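Side-chain contacts in YohF (Salmonella typhimurium, PDB 6WON), which probably acts as an oxidoreductase of the short-chain dehydrogenase/reductase family, with acetoin as its likely substrate: residues B[167-170]-B[171-175]; B[120-123]-B[124-128]; B[94-98]-B[99-103]. All blocks are in the same frame, centred on the assembly; numbering follows the deposited sequence.

Contact 1 (B[167-170]-B[171-175])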
ATOM      1  N   LYS B 167      -2.212  -2.408  13.556  1.00 20.86           N
ATOM      2  CA  LYS B 167      -3.553  -2.071  13.078  1.00 20.04           C
ATOM      3  C   LYS B 167      -4.622  -2.699  13.962  1.00 24.08           C
ATOM      4  O   LYS B 167      -5.650  -2.070  14.251  1.00 25.95           O
ATOM      5  CB  LYS B 167      -3.744  -2.540  11.631  1.00 21.08           C
ATOM      6  CG  LYS B 167      -2.763  -1.956  10.613  1.00 24.59           C
ATOM      7  CD  LYS B 167      -2.846  -2.694   9.278  1.00 25.95           C
ATOM      8  CE  LYS B 167      -1.734  -2.234   8.321  1.00 25.02           C
ATOM      9  NZ  LYS B 167      -1.810  -2.961   7.019  1.00 25.19           N
ATOM     10  N   SER B 168      -4.404  -3.944  14.383  1.00 21.13           N
ATOM     11  CA  SER B 168      -5.372  -4.620  15.242  1.00 25.97           C
ATOM     12  C   SER B 168      -5.501  -3.913  16.587  1.00 23.57           C
ATOM     13  O   SER B 168      -6.609  -3.624  17.042  1.00 24.57           O
ATOM     14  CB  SER B 168      -4.955  -6.071  15.439  1.00 21.84           C
ATOM     15  OG  SER B 168      -5.268  -6.800  14.267  1.00 28.24           O
ATOM     16  N   MET B 169      -4.368  -3.616  17.225  1.00 23.11           N
ATOM     17  CA  MET B 169      -4.391  -2.945  18.520  1.00 22.93           C
ATOM     18  C   MET B 169      -5.077  -1.592  18.415  1.00 25.49           C
ATOM     19  O   MET B 169      -5.861  -1.213  19.286  1.00 22.69           O
ATOM     20  CB  MET B 169      -2.961  -2.772  19.043  1.00 22.55           C
ATOM     21  CG  MET B 169      -2.224  -4.050  19.329  1.00 22.50           C
ATOM     22  SD  MET B 169      -0.507  -3.737  19.813  1.00 24.01           S
ATOM     23  CE  MET B 169      -0.729  -2.445  21.049  1.00 25.39           C
ATOM     24  N   ALA B 170      -4.779  -0.846  17.351  1.00 28.47           N
ATOM     25  CA  ALA B 170      -5.394   0.460  17.162  1.00 27.12           C
ATOM     26  C   ALA B 170      -6.912   0.352  17.146  1.00 25.81           C
ATOM     27  O   ALA B 170      -7.611   1.136  17.799  1.00 24.91           O
ATOM     28  CB  ALA B 170      -4.884   1.081  15.864  1.00 24.66           C
ATOM     29  N   LEU B 171      -7.435  -0.637  16.430  1.00 25.01           N
ATOM     30  CA  LEU B 171      -8.881  -0.811  16.362  1.00 30.54           C
ATOM     31  C   LEU B 171      -9.450  -1.279  17.696  1.00 28.54           C
ATOM     32  O   LEU B 171     -10.492  -0.778  18.137  1.00 28.56           O
ATOM     33  CB  LEU B 171      -9.221  -1.800  15.250  1.00 31.63           C
ATOM     34  CG  LEU B 171     -10.460  -1.524  14.410  1.00 39.21           C
ATOM     35  CD1 LEU B 171     -10.443  -0.112  13.841  1.00 40.00           C
ATOM     36  CD2 LEU B 171     -10.538  -2.571  13.292  1.00 40.87           C
ATOM     37  N   GLU B 172      -8.784  -2.243  18.356  1.00 27.91           N
ATOM     38  CA  GLU B 172      -9.332  -2.837  19.576  1.00 30.21           C
ATOM     39  C   GLU B 172      -9.158  -1.964  20.813  1.00 32.20           C
ATOM     40  O   GLU B 172      -9.916  -2.129  21.776  1.00 34.00           O
ATOM     41  CB  GLU B 172      -8.704  -4.214  19.852  1.00 30.88           C
ATOM     42  CG  GLU B 172      -9.393  -5.359  19.114  1.00 34.80           C
ATOM     43  CD  GLU B 172      -8.953  -6.762  19.560  1.00 33.31           C
ATOM     44  OE1 GLU B 172      -9.125  -7.138  20.743  1.00 32.75           O
ATOM     45  OE2 GLU B 172      -8.440  -7.495  18.701  1.00 33.68           O
ATOM     46  N   LEU B 173      -8.185  -1.054  20.832  1.00 30.19           N
ATOM     47  CA  LEU B 173      -7.948  -0.236  22.011  1.00 30.47           C
ATOM     48  C   LEU B 173      -8.483   1.185  21.875  1.00 28.44           C
ATOM     49  O   LEU B 173      -8.368   1.959  22.825  1.00 28.71           O
ATOM     50  CB  LEU B 173      -6.448  -0.200  22.333  1.00 30.96           C
ATOM     51  CG  LEU B 173      -5.801  -1.571  22.563  1.00 29.26           C
ATOM     52  CD1 LEU B 173      -4.294  -1.445  22.721  1.00 26.72           C
ATOM     53  CD2 LEU B 173      -6.416  -2.263  23.781  1.00 27.27           C
ATOM     54  N   ILE B 174      -9.086   1.540  20.736  1.00 29.44           N
ATOM     55  CA  ILE B 174      -9.532   2.918  20.545  1.00 29.95           C
ATOM     56  C   ILE B 174     -10.584   3.299  21.581  1.00 29.61           C
ATOM     57  O   ILE B 174     -10.613   4.442  22.050  1.00 31.31           O
ATOM     58  CB  ILE B 174     -10.027   3.136  19.094  1.00 33.42           C
ATOM     59  CG1 ILE B 174     -10.158   4.634  18.784  1.00 36.16           C
ATOM     60  CG2 ILE B 174     -11.354   2.438  18.820  1.00 30.36           C
ATOM     61  CD1 ILE B 174      -8.871   5.406  18.960  1.00 38.12           C
ATOM     62  N   GLU B 175     -11.424   2.349  22.004  1.00 30.15           N
ATOM     63  CA  GLU B 175     -12.466   2.679  22.967  1.00 33.81           C
ATOM     64  C   GLU B 175     -11.891   3.112  24.311  1.00 34.10           C
ATOM     65  O   GLU B 175     -12.575   3.809  25.065  1.00 36.53           O
ATOM     66  CB  GLU B 175     -13.412   1.491  23.156  1.00 37.92           C
ATOM     67  CG  GLU B 175     -12.825   0.351  23.986  1.00 43.65           C
ATOM     68  CD  GLU B 175     -13.881  -0.628  24.501  1.00 50.29           C
ATOM     69  OE1 GLU B 175     -14.040  -1.705  23.894  1.00 50.30           O
ATOM     70  OE2 GLU B 175     -14.544  -0.320  25.522  1.00 54.54           O
TER
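Met169 and Leu173 meet one helical turn apart, an i to i+4 contact on helix 153-173. In this Rossmann-type fold of a short-chain dehydrogenase, that helix is the crossover of the beta-alpha-beta unit formed with strands 135-140 and 178-185. The backbone supplies the spacing through three i+4 hydrogen bonds: Leu171 N to Lys167 O, Glu172 N to Ser168 O at 2.9 Å, and Leu173 N to Met169 O at 2.8 Å. The Glu172 bond is fairly straight, with 160° at the hydrogen.

Besides accepting the Leu173 N-H, Met169 O also touches the side chain of Leu173, whose CB and CG both lie 3.3 Å away. A similar approach follows one residue on, where Ile174 CB comes within 3.4 Å of Ala170 O. On the flank of the helix, Glu172 CB passes 3.6 Å from Ser168 O before its extended chain carries the carboxylate outward. That carboxylate ends on Phe98 N of the second subunit through OE1, while Lys167 NZ is held by His146 O and His160 NE2, also of the second subunit. The apolar side faces inward: Met169 and Ala170 pack on Val180 and Leu173 on Ile178, both of strand 178-185, and Met169 and Leu173 also touch helix 103-131.

Met169 and Leu173 run side by side and point the same way. The first three bonds of the methionine chain reach straight out, and the bend at its sulfur (chi3 48°) turns the terminal methyl along the helix toward the leucine. One leucine methyl therefore meets both ends of the methionine, as Leu173 CD1 lies 4.1 Å from Met169 CB and 4.1 Å from Met169 CE.

Contact 2 (B[120-123]-B[124-128])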
ATOM      1  N   CYS B 120       4.641  -7.255  25.748  1.00 23.99           N
ATOM      2  CA  CYS B 120       4.821  -5.954  26.380  1.00 26.18           C
ATOM      3  C   CYS B 120       3.608  -5.063  26.138  1.00 25.79           C
ATOM      4  O   CYS B 120       3.125  -4.392  27.056  1.00 24.85           O
ATOM      5  CB  CYS B 120       6.101  -5.296  25.852  1.00 25.51           C
ATOM      6  SG  CYS B 120       7.646  -6.205  26.274  1.00 29.51           S
ATOM      7  N   ALA B 121       3.083  -5.075  24.910  1.00 23.09           N
ATOM      8  CA  ALA B 121       1.916  -4.261  24.592  1.00 23.61           C
ATOM      9  C   ALA B 121       0.706  -4.645  25.444  1.00 24.28           C
ATOM     10  O   ALA B 121      -0.018  -3.766  25.934  1.00 23.88           O
ATOM     11  CB  ALA B 121       1.588  -4.385  23.104  1.00 21.25           C
ATOM     12  N   GLN B 122       0.471  -5.947  25.632  1.00 23.92           N
ATOM     13  CA  GLN B 122      -0.647  -6.397  26.461  1.00 26.56           C
ATOM     14  C   GLN B 122      -0.532  -5.835  27.867  1.00 29.06           C
ATOM     15  O   GLN B 122      -1.493  -5.284  28.423  1.00 28.59           O
ATOM     16  CB  GLN B 122      -0.672  -7.926  26.534  1.00 26.57           C
ATOM     17  CG  GLN B 122      -1.340  -8.645  25.395  1.00 28.22           C
ATOM     18  CD  GLN B 122      -1.429 -10.144  25.666  1.00 29.61           C
ATOM     19  OE1 GLN B 122      -0.436 -10.775  26.037  1.00 28.50           O
ATOM     20  NE2 GLN B 122      -2.621 -10.712  25.501  1.00 25.78           N
ATOM     21  N   ILE B 123       0.649  -5.982  28.461  1.00 30.33           N
ATOM     22  CA  ILE B 123       0.852  -5.559  29.840  1.00 29.61           C
ATOM     23  C   ILE B 123       0.627  -4.062  29.973  1.00 28.65           C
ATOM     24  O   ILE B 123      -0.065  -3.605  30.889  1.00 31.89           O
ATOM     25  CB  ILE B 123       2.254  -5.973  30.315  1.00 28.77           C
ATOM     26  CG1 ILE B 123       2.303  -7.497  30.475  1.00 25.94           C
ATOM     27  CG2 ILE B 123       2.616  -5.242  31.608  1.00 30.56           C
ATOM     28  CD1 ILE B 123       3.704  -8.049  30.590  1.00 26.37           C
ATOM     29  N   ALA B 124       1.194  -3.275  29.052  1.00 25.18           N
ATOM     30  CA  ALA B 124       1.024  -1.830  29.141  1.00 27.27           C
ATOM     31  C   ALA B 124      -0.432  -1.439  28.919  1.00 27.43           C
ATOM     32  O   ALA B 124      -0.962  -0.567  29.621  1.00 26.38           O
ATOM     33  CB  ALA B 124       1.938  -1.116  28.135  1.00 25.85           C
ATOM     34  N   ALA B 125      -1.099  -2.093  27.964  1.00 26.55           N
ATOM     35  CA  ALA B 125      -2.484  -1.748  27.651  1.00 25.69           C
ATOM     36  C   ALA B 125      -3.413  -2.068  28.822  1.00 28.58           C
ATOM     37  O   ALA B 125      -4.346  -1.302  29.109  1.00 29.59           O
ATOM     38  CB  ALA B 125      -2.923  -2.482  26.385  1.00 23.31           C
ATOM     39  N   ARG B 126      -3.158  -3.174  29.527  1.00 28.59           N
ATOM     40  CA  ARG B 126      -3.946  -3.485  30.721  1.00 29.49           C
ATOM     41  C   ARG B 126      -3.862  -2.364  31.749  1.00 29.06           C
ATOM     42  O   ARG B 126      -4.867  -2.012  32.380  1.00 29.66           O
ATOM     43  CB  ARG B 126      -3.482  -4.806  31.345  1.00 30.13           C
ATOM     44  CG  ARG B 126      -4.048  -6.052  30.681  1.00 31.89           C
ATOM     45  CD  ARG B 126      -3.203  -7.290  31.006  1.00 35.34           C
ATOM     46  NE  ARG B 126      -3.455  -8.397  30.078  1.00 38.09           N
ATOM     47  CZ  ARG B 126      -2.604  -9.397  29.838  1.00 43.80           C
ATOM     48  NH1 ARG B 126      -1.419  -9.449  30.448  1.00 43.63           N
ATOM     49  NH2 ARG B 126      -2.936 -10.351  28.975  1.00 46.36           N
ATOM     50  N   HIS B 127      -2.671  -1.792  31.942  1.00 27.07           N
ATOM     51  CA  HIS B 127      -2.546  -0.705  32.908  1.00 29.13           C
ATOM     52  C   HIS B 127      -3.231   0.555  32.401  1.00 27.94           C
ATOM     53  O   HIS B 127      -3.864   1.279  33.179  1.00 26.51           O
ATOM     54  CB  HIS B 127      -1.077  -0.430  33.220  1.00 25.80           C
ATOM     55  CG  HIS B 127      -0.472  -1.420  34.164  1.00 27.95           C
ATOM     56  ND1 HIS B 127      -0.419  -1.211  35.529  1.00 28.18           N
ATOM     57  CD2 HIS B 127       0.081  -2.638  33.947  1.00 28.77           C
ATOM     58  CE1 HIS B 127       0.147  -2.254  36.110  1.00 29.16           C
ATOM     59  NE2 HIS B 127       0.467  -3.132  35.173  1.00 30.19           N
ATOM     60  N   MET B 128      -3.109   0.834  31.101  1.00 26.98           N
ATOM     61  CA  MET B 128      -3.731   2.027  30.534  1.00 27.42           C
ATOM     62  C   MET B 128      -5.244   1.971  30.665  1.00 28.42           C
ATOM     63  O   MET B 128      -5.891   2.987  30.949  1.00 27.60           O
ATOM     64  CB  MET B 128      -3.342   2.175  29.063  1.00 28.03           C
ATOM     65  CG  MET B 128      -1.879   2.539  28.840  1.00 27.91           C
ATOM     66  SD  MET B 128      -1.474   2.366  27.106  1.00 25.12           S
ATOM     67  CE  MET B 128       0.261   2.855  27.113  1.00 22.54           C
TER
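Cys120 O accepts the N-H of Ala124 at 3.0 Å, with 168° at the hydrogen, the first of the four i+4 bonds that join 120-123 to 124-128, in helix 103-131 of this Rossmann-type fold. Cys120 turns its side chain the other way, onto Ile73 and Asn88. Ala121 follows, its O bonded to Ala125 N and also brushed by Ala125 CB at 3.2 Å; the two small residues sit where helix 153-173 packs against this one, Ala121 on Met169 and Ala125 on Leu173.

Gln122 carries most of the side-chain contact. Its O takes the Arg126 N-H at 2.9 Å, and the aliphatic part of Arg126 then rises past the same carbonyl, with Arg126 CG 3.5 Å from Gln122 O. The two side chains run alongside each other: Gln122 CB lies 4.0 Å above the plane of the Arg126 guanidinium, over its centre, and the amide is turned 45° from that plane. Ile123 comes next, its O receiving a long, weak bond from His127 N. The His127 ring, swung back toward the preceding turn by chi1 of -78°, presents its CD2 edge to the same atom, Ile123 O at 3.2 Å and in the plane of the ring. His127 NE2 bonds to Glu74 OE1 of helix 71-80.

Gln122 NE2 and Arg126 NH2 approach to 3.5 Å, but both are donors and serve carbonyls of a neighbouring subunit: NE2 those of Phe98 and Met101, NH2 that of Ile99. The pair thus presents a donor patch at the subunit interface, the Gln122 amide gripped by two carbonyls. At His127, the bond to Glu74 helps hold the ring in the rotation that puts CD2 against Ile123 O; the carboxylate would probably also favour a protonated ring.

Contact 3 (B[94-98]-B[99-103])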
ATOM      1  N   THR B  94      18.538  -9.592  11.912  1.00 46.39           N
ATOM      2  CA  THR B  94      19.214 -10.864  11.645  1.00 42.83           C
ATOM      3  C   THR B  94      19.005 -11.306  10.204  1.00 37.58           C
ATOM      4  O   THR B  94      17.915 -11.144   9.641  1.00 38.79           O
ATOM      5  CB  THR B  94      18.749 -11.993  12.612  1.00 45.87           C
ATOM      6  OG1 THR B  94      18.984 -11.585  13.965  1.00 53.37           O
ATOM      7  CG2 THR B  94      19.563 -13.255  12.401  1.00 42.62           C
ATOM      8  N   LYS B  95      20.065 -11.851   9.612  1.00 36.77           N
ATOM      9  CA  LYS B  95      20.074 -12.279   8.223  1.00 38.84           C
ATOM     10  C   LYS B  95      20.303 -13.778   8.144  1.00 40.05           C
ATOM     11  O   LYS B  95      21.026 -14.355   8.961  1.00 38.25           O
ATOM     12  CB  LYS B  95      21.154 -11.547   7.403  1.00 39.91           C
ATOM     13  CG  LYS B  95      20.711 -10.169   6.960  1.00 42.66           C
ATOM     14  CD  LYS B  95      21.650  -9.539   5.952  1.00 46.13           C
ATOM     15  CE  LYS B  95      21.189  -8.121   5.623  1.00 47.14           C
ATOM     16  NZ  LYS B  95      22.100  -7.422   4.672  1.00 48.00           N
ATOM     17  N   SER B  96      19.690 -14.389   7.127  1.00 37.72           N
ATOM     18  CA  SER B  96      19.704 -15.831   6.917  1.00 35.83           C
ATOM     19  C   SER B  96      18.986 -16.155   5.612  1.00 32.83           C
ATOM     20  O   SER B  96      17.825 -15.768   5.436  1.00 31.06           O
ATOM     21  CB  SER B  96      19.025 -16.540   8.091  1.00 37.67           C
ATOM     22  OG  SER B  96      19.468 -17.877   8.222  1.00 38.40           O
ATOM     23  N   ALA B  97      19.652 -16.848   4.693  1.00 30.03           N
ATOM     24  CA  ALA B  97      19.023 -17.167   3.415  1.00 33.52           C
ATOM     25  C   ALA B  97      17.775 -18.017   3.640  1.00 30.08           C
ATOM     26  O   ALA B  97      17.781 -18.945   4.452  1.00 30.33           O
ATOM     27  CB  ALA B  97      20.009 -17.898   2.501  1.00 35.01           C
ATOM     28  N   PHE B  98      16.694 -17.678   2.934  1.00 26.97           N
ATOM     29  CA  PHE B  98      15.409 -18.340   3.163  1.00 24.74           C
ATOM     30  C   PHE B  98      15.510 -19.852   2.994  1.00 28.66           C
ATOM     31  O   PHE B  98      14.983 -20.615   3.814  1.00 29.13           O
ATOM     32  CB  PHE B  98      14.344 -17.799   2.209  1.00 22.63           C
ATOM     33  CG  PHE B  98      13.204 -18.762   1.988  1.00 24.15           C
ATOM     34  CD1 PHE B  98      12.203 -18.892   2.936  1.00 24.51           C
ATOM     35  CD2 PHE B  98      13.154 -19.566   0.849  1.00 22.92           C
ATOM     36  CE1 PHE B  98      11.168 -19.783   2.756  1.00 24.87           C
ATOM     37  CE2 PHE B  98      12.114 -20.455   0.657  1.00 25.76           C
ATOM     38  CZ  PHE B  98      11.114 -20.565   1.604  1.00 24.46           C
ATOM     39  N   ILE B  99      16.168 -20.301   1.922  1.00 27.29           N
ATOM     40  CA  ILE B  99      16.124 -21.715   1.548  1.00 28.90           C
ATOM     41  C   ILE B  99      16.716 -22.605   2.633  1.00 32.65           C
ATOM     42  O   ILE B  99      16.345 -23.780   2.746  1.00 32.81           O
ATOM     43  CB  ILE B  99      16.832 -21.931   0.192  1.00 27.40           C
ATOM     44  CG1 ILE B  99      16.450 -23.293  -0.394  1.00 27.12           C
ATOM     45  CG2 ILE B  99      18.359 -21.781   0.322  1.00 26.96           C
ATOM     46  CD1 ILE B  99      14.938 -23.452  -0.621  1.00 24.04           C
ATOM     47  N   ASP B 100      17.618 -22.062   3.463  1.00 32.81           N
ATOM     48  CA  ASP B 100      18.402 -22.838   4.413  1.00 32.85           C
ATOM     49  C   ASP B 100      18.121 -22.508   5.872  1.00 30.02           C
ATOM     50  O   ASP B 100      18.663 -23.185   6.755  1.00 29.28           O
ATOM     51  CB  ASP B 100      19.903 -22.618   4.171  1.00 41.51           C
ATOM     52  CG  ASP B 100      20.426 -23.438   3.030  1.00 53.09           C
ATOM     53  OD1 ASP B 100      19.768 -24.452   2.689  1.00 57.81           O
ATOM     54  OD2 ASP B 100      21.490 -23.077   2.477  1.00 56.60           O
ATOM     55  N   MET B 101      17.330 -21.490   6.151  1.00 26.49           N
ATOM     56  CA  MET B 101      17.169 -20.997   7.506  1.00 26.65           C
ATOM     57  C   MET B 101      16.663 -22.096   8.439  1.00 27.91           C
ATOM     58  O   MET B 101      15.599 -22.673   8.177  1.00 26.99           O
ATOM     59  CB  MET B 101      16.199 -19.817   7.512  1.00 26.26           C
ATOM     60  CG  MET B 101      16.113 -19.133   8.863  1.00 25.02           C
ATOM     61  SD  MET B 101      14.982 -17.732   8.898  1.00 27.87           S
ATOM     62  CE  MET B 101      14.407 -17.687   7.201  1.00 27.32           C
ATOM     63  N   PRO B 102      17.379 -22.413   9.522  1.00 28.72           N
ATOM     64  CA  PRO B 102      16.847 -23.364  10.517  1.00 27.02           C
ATOM     65  C   PRO B 102      15.549 -22.858  11.140  1.00 25.28           C
ATOM     66  O   PRO B 102      15.361 -21.657  11.354  1.00 20.87           O
ATOM     67  CB  PRO B 102      17.962 -23.446  11.570  1.00 29.68           C
ATOM     68  CG  PRO B 102      19.188 -22.934  10.911  1.00 34.04           C
ATOM     69  CD  PRO B 102      18.741 -21.956   9.837  1.00 31.35           C
ATOM     70  N   PHE B 103      14.648 -23.795  11.447  1.00 23.30           N
ATOM     71  CA  PHE B 103      13.423 -23.417  12.145  1.00 23.44           C
ATOM     72  C   PHE B 103      13.718 -22.679  13.451  1.00 26.77           C
ATOM     73  O   PHE B 103      13.000 -21.736  13.814  1.00 27.35           O
ATOM     74  CB  PHE B 103      12.567 -24.649  12.405  1.00 22.71           C
ATOM     75  CG  PHE B 103      11.188 -24.332  12.928  1.00 26.36           C
ATOM     76  CD1 PHE B 103      10.316 -23.543  12.189  1.00 25.78           C
ATOM     77  CD2 PHE B 103      10.759 -24.841  14.147  1.00 26.54           C
ATOM     78  CE1 PHE B 103       9.038 -23.260  12.655  1.00 27.26           C
ATOM     79  CE2 PHE B 103       9.483 -24.565  14.625  1.00 28.09           C
ATOM     80  CZ  PHE B 103       8.621 -23.763  13.880  1.00 27.77           C
TER
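Ala97 to Met101 reverse the chain through two overlapping type I beta turns, after an extended run from Thr94. Phe98 and Ile99 have helical backbone angles and close the first turn, Asp100 N to Ala97 O at 3.3 Å; the donor stands 53° out of the carbonyl plane, so the bond does not use a lone pair. Ile99 and Asp100 form the corner of the second turn, whose bond from Met101 N to Phe98 O is weak at 3.4 Å. Met101 returns to an extended backbone, and Pro102 takes the N-cap position of helix 103-131.

The reversal brings Ser96 back against Met101. The serine hydroxyl lies on the methionine's aliphatic stem, with Ser96 OG 3.6 Å from Met101 CG and a little farther from CB; its polar bond goes elsewhere, to Gln105 OE1. Met101 CB also leans over the turn, 3.6 Å from Ala97 O. Opposite the backbone N (chi1 -173°), Met101 CG is directed back across the turn, which lays the stem along Ser96. At the corner, the Phe98 ring stands obliquely beside the next peptide, its CD2 3.3 Å from Ile99 N. Ring carbon Phe98 CE2 then meets the methyl Ile99 CD1 at 4.3 Å.

This loop links strand 85-88 to helix 103-131 and projects over the N-terminal ends of two helices. Met101 packs on Trp106 of helix 103-131 and on Ser153 and Ala154 of helix 153-173, whereas Ser96 makes backbone bonds with Gln151. The outer side of the turn reaches a second subunit, where Phe98 packs on Met169 and Ile99 on Ala125, residues of the same two helices in the partner chain.

How the contacts relate
From the N terminus, contact 3 (94-103) comes first, closing the turn between strand 85-88 and helix 103-131; contact 2 (120-128) follows farther along that helix, and contact 1 (167-175) lies on helix 153-173. They run in series, none nested in or crossing another. Within the chain, contacts 1 and 2 touch where their helices pack together, Met169 CE 3.7 Å from Ala121 CB. Contact 3 stands apart, its centre about 32 Å from that of contact 2 and 33 Å from that of contact 1. Across the subunit interface, however, the turn of contact 3 meets the second subunit's copies of contacts 1 and 2, joining both helices there.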